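Local coordinates for glycoprotein (Chandipura virus, PDB 5MDM) that probably attaches the virus to host receptors and, in the acidic endosome, changes conformation to drive fusion of the viral and endosomal membranes, at residues V187-D192 with I202-K207; G35-S40 with Y191-E196. All coordinates share one frame; numbering follows the deposited sequence.

Contact 1: V187-D192 with I202-K207; sequences VTVAYD and IVFKSK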
ATOM      1  N   VAL A 187      14.174   5.726 -24.142  1.00 66.53           N
ATOM      2  CA  VAL A 187      14.043   7.094 -23.667  1.00 62.63           C
ATOM      3  C   VAL A 187      14.132   8.018 -24.867  1.00 64.42           C
ATOM      4  O   VAL A 187      15.016   7.874 -25.701  1.00 69.26           O
ATOM      5  CB  VAL A 187      15.122   7.452 -22.636  1.00 58.13           C
ATOM      6  CG1 VAL A 187      15.051   8.924 -22.286  1.00 55.49           C
ATOM      7  CG2 VAL A 187      14.947   6.609 -21.389  1.00 66.38           C
ATOM      8  N   THR A 188      13.193   8.952 -24.959  1.00 65.99           N
ATOM      9  CA  THR A 188      13.123   9.868 -26.086  1.00 58.68           C
ATOM     10  C   THR A 188      13.481  11.284 -25.668  1.00 66.41           C
ATOM     11  O   THR A 188      13.002  11.787 -24.650  1.00 79.13           O
ATOM     12  CB  THR A 188      11.723   9.890 -26.689  1.00 59.91           C
ATOM     13  OG1 THR A 188      11.384   8.579 -27.157  1.00 67.93           O
ATOM     14  CG2 THR A 188      11.663  10.872 -27.839  1.00 65.36           C
ATOM     15  N   VAL A 189      14.331  11.919 -26.467  1.00 60.94           N
ATOM     16  CA  VAL A 189      14.770  13.280 -26.218  1.00 62.41           C
ATOM     17  C   VAL A 189      14.053  14.218 -27.174  1.00 64.62           C
ATOM     18  O   VAL A 189      14.074  14.008 -28.380  1.00 78.14           O
ATOM     19  CB  VAL A 189      16.286  13.414 -26.455  1.00 72.55           C
ATOM     20  CG1 VAL A 189      16.721  14.850 -26.301  1.00 83.85           C
ATOM     21  CG2 VAL A 189      17.059  12.526 -25.501  1.00 77.76           C
ATOM     22  N   ALA A 190      13.413  15.250 -26.638  1.00 67.14           N
ATOM     23  CA  ALA A 190      12.787  16.277 -27.467  1.00 68.44           C
ATOM     24  C   ALA A 190      13.512  17.609 -27.297  1.00 73.62           C
ATOM     25  O   ALA A 190      13.789  18.043 -26.180  1.00 81.63           O
ATOM     26  CB  ALA A 190      11.319  16.425 -27.122  1.00 67.61           C
ATOM     27  N   TYR A 191      13.821  18.258 -28.409  1.00 69.32           N
ATOM     28  CA  TYR A 191      14.583  19.492 -28.355  1.00 76.91           C
ATOM     29  C   TYR A 191      14.281  20.388 -29.539  1.00 93.43           C
ATOM     30  O   TYR A 191      13.779  19.926 -30.563  1.00 99.80           O
ATOM     31  CB  TYR A 191      16.077  19.185 -28.309  1.00 73.69           C
ATOM     32  CG  TYR A 191      16.597  18.438 -29.518  1.00 70.57           C
ATOM     33  CD1 TYR A 191      17.123  19.117 -30.606  1.00 79.23           C
ATOM     34  CD2 TYR A 191      16.575  17.053 -29.561  1.00 74.80           C
ATOM     35  CE1 TYR A 191      17.605  18.434 -31.704  1.00 89.72           C
ATOM     36  CE2 TYR A 191      17.051  16.364 -30.653  1.00 76.29           C
ATOM     37  CZ  TYR A 191      17.567  17.055 -31.721  1.00 80.88           C
ATOM     38  OH  TYR A 191      18.046  16.367 -32.809  1.00 79.41           O
ATOM     39  N   ASP A 192      14.595  21.672 -29.396  1.00 97.79           N
ATOM     40  CA  ASP A 192      14.362  22.626 -30.468  1.00110.63           C
ATOM     41  C   ASP A 192      15.302  22.339 -31.637  1.00113.18           C
ATOM     42  O   ASP A 192      16.525  22.395 -31.497  1.00105.38           O
ATOM     43  CB  ASP A 192      14.530  24.058 -29.963  1.00121.20           C
ATOM     44  CG  ASP A 192      13.902  25.076 -30.890  1.00130.12           C
ATOM     45  OD1 ASP A 192      13.215  25.990 -30.385  1.00132.08           O
ATOM     46  OD2 ASP A 192      14.093  24.961 -32.120  1.00135.19           O
ATOM     47  N   ILE A 202      16.164  20.482 -23.491  1.00 77.61           N
ATOM     48  CA  ILE A 202      15.849  19.080 -23.707  1.00 70.68           C
ATOM     49  C   ILE A 202      14.723  18.669 -22.772  1.00 75.81           C
ATOM     50  O   ILE A 202      14.693  19.078 -21.613  1.00 85.60           O
ATOM     51  CB  ILE A 202      17.079  18.192 -23.424  1.00 74.71           C
ATOM     52  CG1 ILE A 202      18.095  18.304 -24.556  1.00 80.47           C
ATOM     53  CG2 ILE A 202      16.685  16.737 -23.245  1.00 69.70           C
ATOM     54  CD1 ILE A 202      19.362  17.512 -24.308  1.00 81.01           C
ATOM     55  N   VAL A 203      13.790  17.874 -23.289  1.00 71.63           N
ATOM     56  CA  VAL A 203      12.767  17.245 -22.469  1.00 71.80           C
ATOM     57  C   VAL A 203      12.787  15.736 -22.697  1.00 73.53           C
ATOM     58  O   VAL A 203      12.747  15.280 -23.838  1.00 76.16           O
ATOM     59  CB  VAL A 203      11.373  17.801 -22.786  1.00 62.22           C
ATOM     60  CG1 VAL A 203      10.296  16.898 -22.216  1.00 61.30           C
ATOM     61  CG2 VAL A 203      11.244  19.189 -22.230  1.00 65.08           C
ATOM     62  N   PHE A 204      12.859  14.966 -21.612  1.00 64.58           N
ATOM     63  CA  PHE A 204      12.857  13.511 -21.702  1.00 63.31           C
ATOM     64  C   PHE A 204      11.460  12.903 -21.557  1.00 75.17           C
ATOM     65  O   PHE A 204      10.651  13.359 -20.747  1.00 75.67           O
ATOM     66  CB  PHE A 204      13.779  12.906 -20.645  1.00 62.18           C
ATOM     67  CG  PHE A 204      15.217  13.263 -20.824  1.00 68.53           C
ATOM     68  CD1 PHE A 204      16.000  12.586 -21.734  1.00 76.92           C
ATOM     69  CD2 PHE A 204      15.790  14.271 -20.077  1.00 72.75           C
ATOM     70  CE1 PHE A 204      17.328  12.910 -21.898  1.00 72.28           C
ATOM     71  CE2 PHE A 204      17.117  14.597 -20.236  1.00 66.47           C
ATOM     72  CZ  PHE A 204      17.883  13.918 -21.151  1.00 61.39           C
ATOM     73  N   LYS A 205      11.191  11.871 -22.351  1.00 53.51           N
ATOM     74  CA  LYS A 205       9.949  11.120 -22.260  1.00 66.35           C
ATOM     75  C   LYS A 205      10.293   9.641 -22.238  1.00 61.40           C
ATOM     76  O   LYS A 205      11.295   9.222 -22.812  1.00 64.31           O
ATOM     77  CB  LYS A 205       9.045  11.428 -23.458  1.00 55.03           C
ATOM     78  CG  LYS A 205       8.789  12.907 -23.653  1.00114.59           C
ATOM     79  CD  LYS A 205       8.373  13.235 -25.073  1.00107.39           C
ATOM     80  CE  LYS A 205       8.232  14.742 -25.245  1.00108.91           C
ATOM     81  NZ  LYS A 205       7.714  15.128 -26.588  1.00109.38           N
ATOM     82  N   SER A 206       9.472   8.850 -21.563  1.00 52.03           N
ATOM     83  CA  SER A 206       9.566   7.406 -21.661  1.00 57.32           C
ATOM     84  C   SER A 206       8.213   6.848 -21.278  1.00 52.04           C
ATOM     85  O   SER A 206       7.332   7.596 -20.884  1.00 68.70           O
ATOM     86  CB  SER A 206      10.651   6.862 -20.742  1.00 52.01           C
ATOM     87  OG  SER A 206      10.141   6.643 -19.442  1.00 54.28           O
ATOM     88  N   LYS A 207       8.038   5.538 -21.383  1.00 61.51           N
ATOM     89  CA  LYS A 207       6.746   4.950 -21.051  1.00 55.37           C
ATOM     90  C   LYS A 207       6.467   5.107 -19.561  1.00 55.90           C
ATOM     91  O   LYS A 207       5.342   4.912 -19.102  1.00 76.00           O
ATOM     92  CB  LYS A 207       6.674   3.476 -21.491  1.00 63.68           C
ATOM     93  CG  LYS A 207       7.397   2.472 -20.597  1.00 52.49           C
ATOM     94  CD  LYS A 207       8.112   1.443 -21.441  1.00 68.91           C
ATOM     95  CE  LYS A 207       8.015   0.042 -20.862  1.00 73.85           C
ATOM     96  NZ  LYS A 207       6.954  -0.758 -21.550  1.00 74.94           N
TER

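Contact 2: G35-S40 with Y191-E196; sequences GLQEES and YDKTKE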
ATOM      1  N   GLY A  35       9.227  23.436 -34.458  1.00149.12           N
ATOM      2  CA  GLY A  35      10.631  23.511 -34.106  1.00152.34           C
ATOM      3  C   GLY A  35      11.124  22.341 -33.284  1.00155.27           C
ATOM      4  O   GLY A  35      12.295  22.290 -32.918  1.00155.07           O
ATOM      5  N   LEU A  36      10.237  21.397 -32.992  1.00126.72           N
ATOM      6  CA  LEU A  36      10.596  20.271 -32.136  1.00124.29           C
ATOM      7  C   LEU A  36      11.061  19.045 -32.912  1.00109.15           C
ATOM      8  O   LEU A  36      10.441  18.626 -33.889  1.00106.09           O
ATOM      9  CB  LEU A  36       9.460  19.916 -31.169  1.00130.51           C
ATOM     10  CG  LEU A  36       9.579  20.512 -29.756  1.00129.18           C
ATOM     11  CD1 LEU A  36      10.767  19.922 -29.016  1.00123.18           C
ATOM     12  CD2 LEU A  36       9.690  22.031 -29.791  1.00130.20           C
ATOM     13  N   GLN A  37      12.176  18.492 -32.455  1.00102.05           N
ATOM     14  CA  GLN A  37      12.772  17.298 -33.025  1.00 99.76           C
ATOM     15  C   GLN A  37      12.869  16.261 -31.918  1.00 91.38           C
ATOM     16  O   GLN A  37      13.146  16.601 -30.768  1.00 90.17           O
ATOM     17  CB  GLN A  37      14.172  17.625 -33.546  1.00105.88           C
ATOM     18  CG  GLN A  37      14.964  16.425 -34.021  1.00104.86           C
ATOM     19  CD  GLN A  37      14.419  15.854 -35.308  1.00114.77           C
ATOM     20  OE1 GLN A  37      14.337  16.550 -36.324  1.00121.70           O
ATOM     21  NE2 GLN A  37      14.036  14.581 -35.275  1.00111.47           N
ATOM     22  N   GLU A  38      12.631  14.998 -32.251  1.00 85.25           N
ATOM     23  CA  GLU A  38      12.761  13.932 -31.269  1.00 71.06           C
ATOM     24  C   GLU A  38      13.822  12.909 -31.660  1.00 75.56           C
ATOM     25  O   GLU A  38      14.017  12.613 -32.835  1.00 84.28           O
ATOM     26  CB  GLU A  38      11.427  13.234 -31.043  1.00 67.03           C
ATOM     27  CG  GLU A  38      10.462  14.004 -30.171  1.00 79.26           C
ATOM     28  CD  GLU A  38       9.192  13.227 -29.893  1.00 97.72           C
ATOM     29  OE1 GLU A  38       8.335  13.734 -29.141  1.00104.94           O
ATOM     30  OE2 GLU A  38       9.049  12.105 -30.425  1.00110.93           O
ATOM     31  N   GLU A  39      14.515  12.387 -30.656  1.00 74.82           N
ATOM     32  CA  GLU A  39      15.503  11.338 -30.847  1.00 77.60           C
ATOM     33  C   GLU A  39      15.464  10.418 -29.639  1.00 82.55           C
ATOM     34  O   GLU A  39      15.383  10.881 -28.498  1.00 84.99           O
ATOM     35  CB  GLU A  39      16.907  11.921 -30.991  1.00 79.68           C
ATOM     36  CG  GLU A  39      17.203  12.565 -32.329  1.00 86.94           C
ATOM     37  CD  GLU A  39      18.607  13.131 -32.394  1.00100.03           C
ATOM     38  OE1 GLU A  39      19.546  12.450 -31.933  1.00103.39           O
ATOM     39  OE2 GLU A  39      18.772  14.262 -32.897  1.00111.58           O
ATOM     40  N   SER A  40      15.528   9.117 -29.892  1.00 74.02           N
ATOM     41  CA  SER A  40      15.445   8.138 -28.821  1.00 64.68           C
ATOM     42  C   SER A  40      16.741   7.357 -28.664  1.00 65.88           C
ATOM     43  O   SER A  40      17.502   7.188 -29.618  1.00 78.81           O
ATOM     44  CB  SER A  40      14.291   7.173 -29.077  1.00 72.44           C
ATOM     45  OG  SER A  40      13.066   7.866 -29.226  1.00 77.68           O
ATOM     46  N   TYR A 191      13.821  18.258 -28.409  1.00 69.32           N
ATOM     47  CA  TYR A 191      14.583  19.492 -28.355  1.00 76.91           C
ATOM     48  C   TYR A 191      14.281  20.388 -29.539  1.00 93.43           C
ATOM     49  O   TYR A 191      13.779  19.926 -30.563  1.00 99.80           O
ATOM     50  CB  TYR A 191      16.077  19.185 -28.309  1.00 73.69           C
ATOM     51  CG  TYR A 191      16.597  18.438 -29.518  1.00 70.57           C
ATOM     52  CD1 TYR A 191      17.123  19.117 -30.606  1.00 79.23           C
ATOM     53  CD2 TYR A 191      16.575  17.053 -29.561  1.00 74.80           C
ATOM     54  CE1 TYR A 191      17.605  18.434 -31.704  1.00 89.72           C
ATOM     55  CE2 TYR A 191      17.051  16.364 -30.653  1.00 76.29           C
ATOM     56  CZ  TYR A 191      17.567  17.055 -31.721  1.00 80.88           C
ATOM     57  OH  TYR A 191      18.046  16.367 -32.809  1.00 79.41           O
ATOM     58  N   ASP A 192      14.595  21.672 -29.396  1.00 97.79           N
ATOM     59  CA  ASP A 192      14.362  22.626 -30.468  1.00110.63           C
ATOM     60  C   ASP A 192      15.302  22.339 -31.637  1.00113.18           C
ATOM     61  O   ASP A 192      16.525  22.395 -31.497  1.00105.38           O
ATOM     62  CB  ASP A 192      14.530  24.058 -29.963  1.00121.20           C
ATOM     63  CG  ASP A 192      13.902  25.076 -30.890  1.00130.12           C
ATOM     64  OD1 ASP A 192      13.215  25.990 -30.385  1.00132.08           O
ATOM     65  OD2 ASP A 192      14.093  24.961 -32.120  1.00135.19           O
ATOM     66  N   LYS A 193      14.710  22.021 -32.784  1.00119.23           N
ATOM     67  CA  LYS A 193      15.442  21.593 -33.973  1.00116.40           C
ATOM     68  C   LYS A 193      16.465  22.627 -34.433  1.00120.79           C
ATOM     69  O   LYS A 193      17.521  22.281 -34.963  1.00123.37           O
ATOM     70  CB  LYS A 193      14.450  21.314 -35.104  1.00114.55           C
ATOM     71  CG  LYS A 193      15.049  20.686 -36.340  1.00114.70           C
ATOM     72  CD  LYS A 193      14.080  20.768 -37.516  1.00123.40           C
ATOM     73  CE  LYS A 193      12.770  20.045 -37.229  1.00121.32           C
ATOM     74  NZ  LYS A 193      11.831  20.137 -38.385  1.00120.58           N
ATOM     75  N   THR A 194      16.148  23.898 -34.212  1.00118.48           N
ATOM     76  CA  THR A 194      16.940  24.996 -34.746  1.00115.11           C
ATOM     77  C   THR A 194      18.087  25.399 -33.823  1.00120.00           C
ATOM     78  O   THR A 194      19.213  25.604 -34.275  1.00125.77           O
ATOM     79  CB  THR A 194      16.053  26.222 -34.993  1.00109.64           C
ATOM     80  OG1 THR A 194      16.157  27.120 -33.880  1.00116.70           O
ATOM     81  CG2 THR A 194      14.602  25.792 -35.164  1.00 99.91           C
ATOM     82  N   LYS A 195      17.794  25.519 -32.532  1.00119.87           N
ATOM     83  CA  LYS A 195      18.788  25.948 -31.553  1.00119.63           C
ATOM     84  C   LYS A 195      19.853  24.880 -31.325  1.00121.67           C
ATOM     85  O   LYS A 195      19.687  23.725 -31.716  1.00120.89           O
ATOM     86  CB  LYS A 195      18.118  26.294 -30.218  1.00117.72           C
ATOM     87  CG  LYS A 195      16.920  27.222 -30.335  1.00130.49           C
ATOM     88  CD  LYS A 195      16.326  27.547 -28.969  1.00135.68           C
ATOM     89  CE  LYS A 195      15.248  28.621 -29.080  1.00143.23           C
ATOM     90  NZ  LYS A 195      14.816  29.152 -27.755  1.00143.32           N
ATOM     91  N   GLU A 196      20.949  25.282 -30.691  1.00126.18           N
ATOM     92  CA  GLU A 196      22.012  24.362 -30.308  1.00128.87           C
ATOM     93  C   GLU A 196      21.557  23.511 -29.125  1.00125.61           C
ATOM     94  O   GLU A 196      21.015  24.036 -28.152  1.00134.57           O
ATOM     95  CB  GLU A 196      23.267  25.149 -29.932  1.00141.15           C
ATOM     96  CG  GLU A 196      24.458  24.296 -29.532  1.00146.06           C
ATOM     97  CD  GLU A 196      25.085  23.586 -30.714  1.00147.43           C
ATOM     98  OE1 GLU A 196      26.291  23.802 -30.964  1.00149.72           O
ATOM     99  OE2 GLU A 196      24.375  22.812 -31.388  1.00144.67           O
TER

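Contact 1: V187-D192 with I202-K207
T188 and K205 face each other across an antiparallel hairpin, each backbone N giving its hydrogen to the other residue's O at 2.9 Å, with a straight N-H...O angle of 177° for T188 N to K205 O. Two residues along, past the non-hydrogen-bonded pair V189-F204, A190 and V203 do the same. These two reciprocal pairs, four bonds in all, make the ladder; the short strand axes lie 155° apart, close to antiparallel. CA-H...O contacts supplement it: F204 CA lies 3.4 Å from T188 O, and I202 CA approaches A190 O in the same way.

Apolar contacts gather on the face that carries V189, I202 and F204. V189 straddles its two neighbours. With CG1 anti to the backbone N (chi1 176°), that methyl meets I202 CG2 at 3.6 Å. The V189 and F204 side chains lie side by side, V189 CG2 touching F204 CE1 at 3.6 Å. V187 CG1 extends the row, reaching F204 CD1 at 3.8 Å. F230 meets the F204 ring from elsewhere in the chain.

On the face of T188, A190, V203 and K205, the end of the extended K205 chain reaches the A190 methyl, with NZ 3.9 Å from A190 CB. Its ammonium forms a salt bridge with E38. The chemistry thus divides the hairpin into a buried hydrocarbon face and a more polar one, where the lysine's charged end meets the alanine methyl and finds its ionic partner beyond the two strands.

Contact 2: G35-S40 with Y191-E196
Q37 lays its aliphatic chain over one face of the Y191 ring: CB stands 4.1 Å from the ring centroid and 21° off the normal, a CH-pi contact offset toward the rim. With CG between the backbone N and carbonyl carbon (chi1 61°), the Y191 ring swings toward strand 36-49, where it lies alongside the Q37 chain and points the same way. Q37 CG continues toward the phenol end, 3.5 Å from Y191 CZ. A bend at chi2 (71°) then turns the amide back, so that NE2 donates to E38 O at 3.1 Å. This bond limits the amide's rotation, while OE1 is left beside the K193 methylene CE, 3.9 Å away.

Other side chains settle around the backbone. L36 CD1 lies against the Y191 backbone, 3.4 Å from Y191 O. D192 OD2 accepts from T194 N at 3.1 Å, closing an Asx turn where the strand gives way to loop. The E39 carboxylate is modelled at the ring edge, but its OE2 sits too close to Y191 OH for that arrangement to be relied on; OE2 also bonds to Q245 N.

Q37 and Y191 form an antiparallel hydrogen-bonded pair, with Q37 N to Y191 O at 2.9 Å. The pair joins the start of strand 36-49 to the end of strand 180-192, while I244 of strand 243-244 packs against both E39 and Y191.

Contacts 1 and 2 lie on opposite edges of strand 180-192, which is flanked by strand 202-205 in the first and strand 36-49 in the second; Y191 and D192 belong to both. Their centres are 10 Å apart. T188 OG1 and S40 OG, on neighbouring strands, lie 2.8 Å apart in a probable hydrogen bond, whereas K205 NZ reaches past strand 180-192 to form its salt bridge with E38 OE1. The backbone also connects, through a probable bond between V189 and E39. Neither contact lies at the residues proposed as pH sensors or at those that meet host vimentin, although nearly all of strand 36-49, from Q37 on, falls in the region identified by similarity as the fusion peptide.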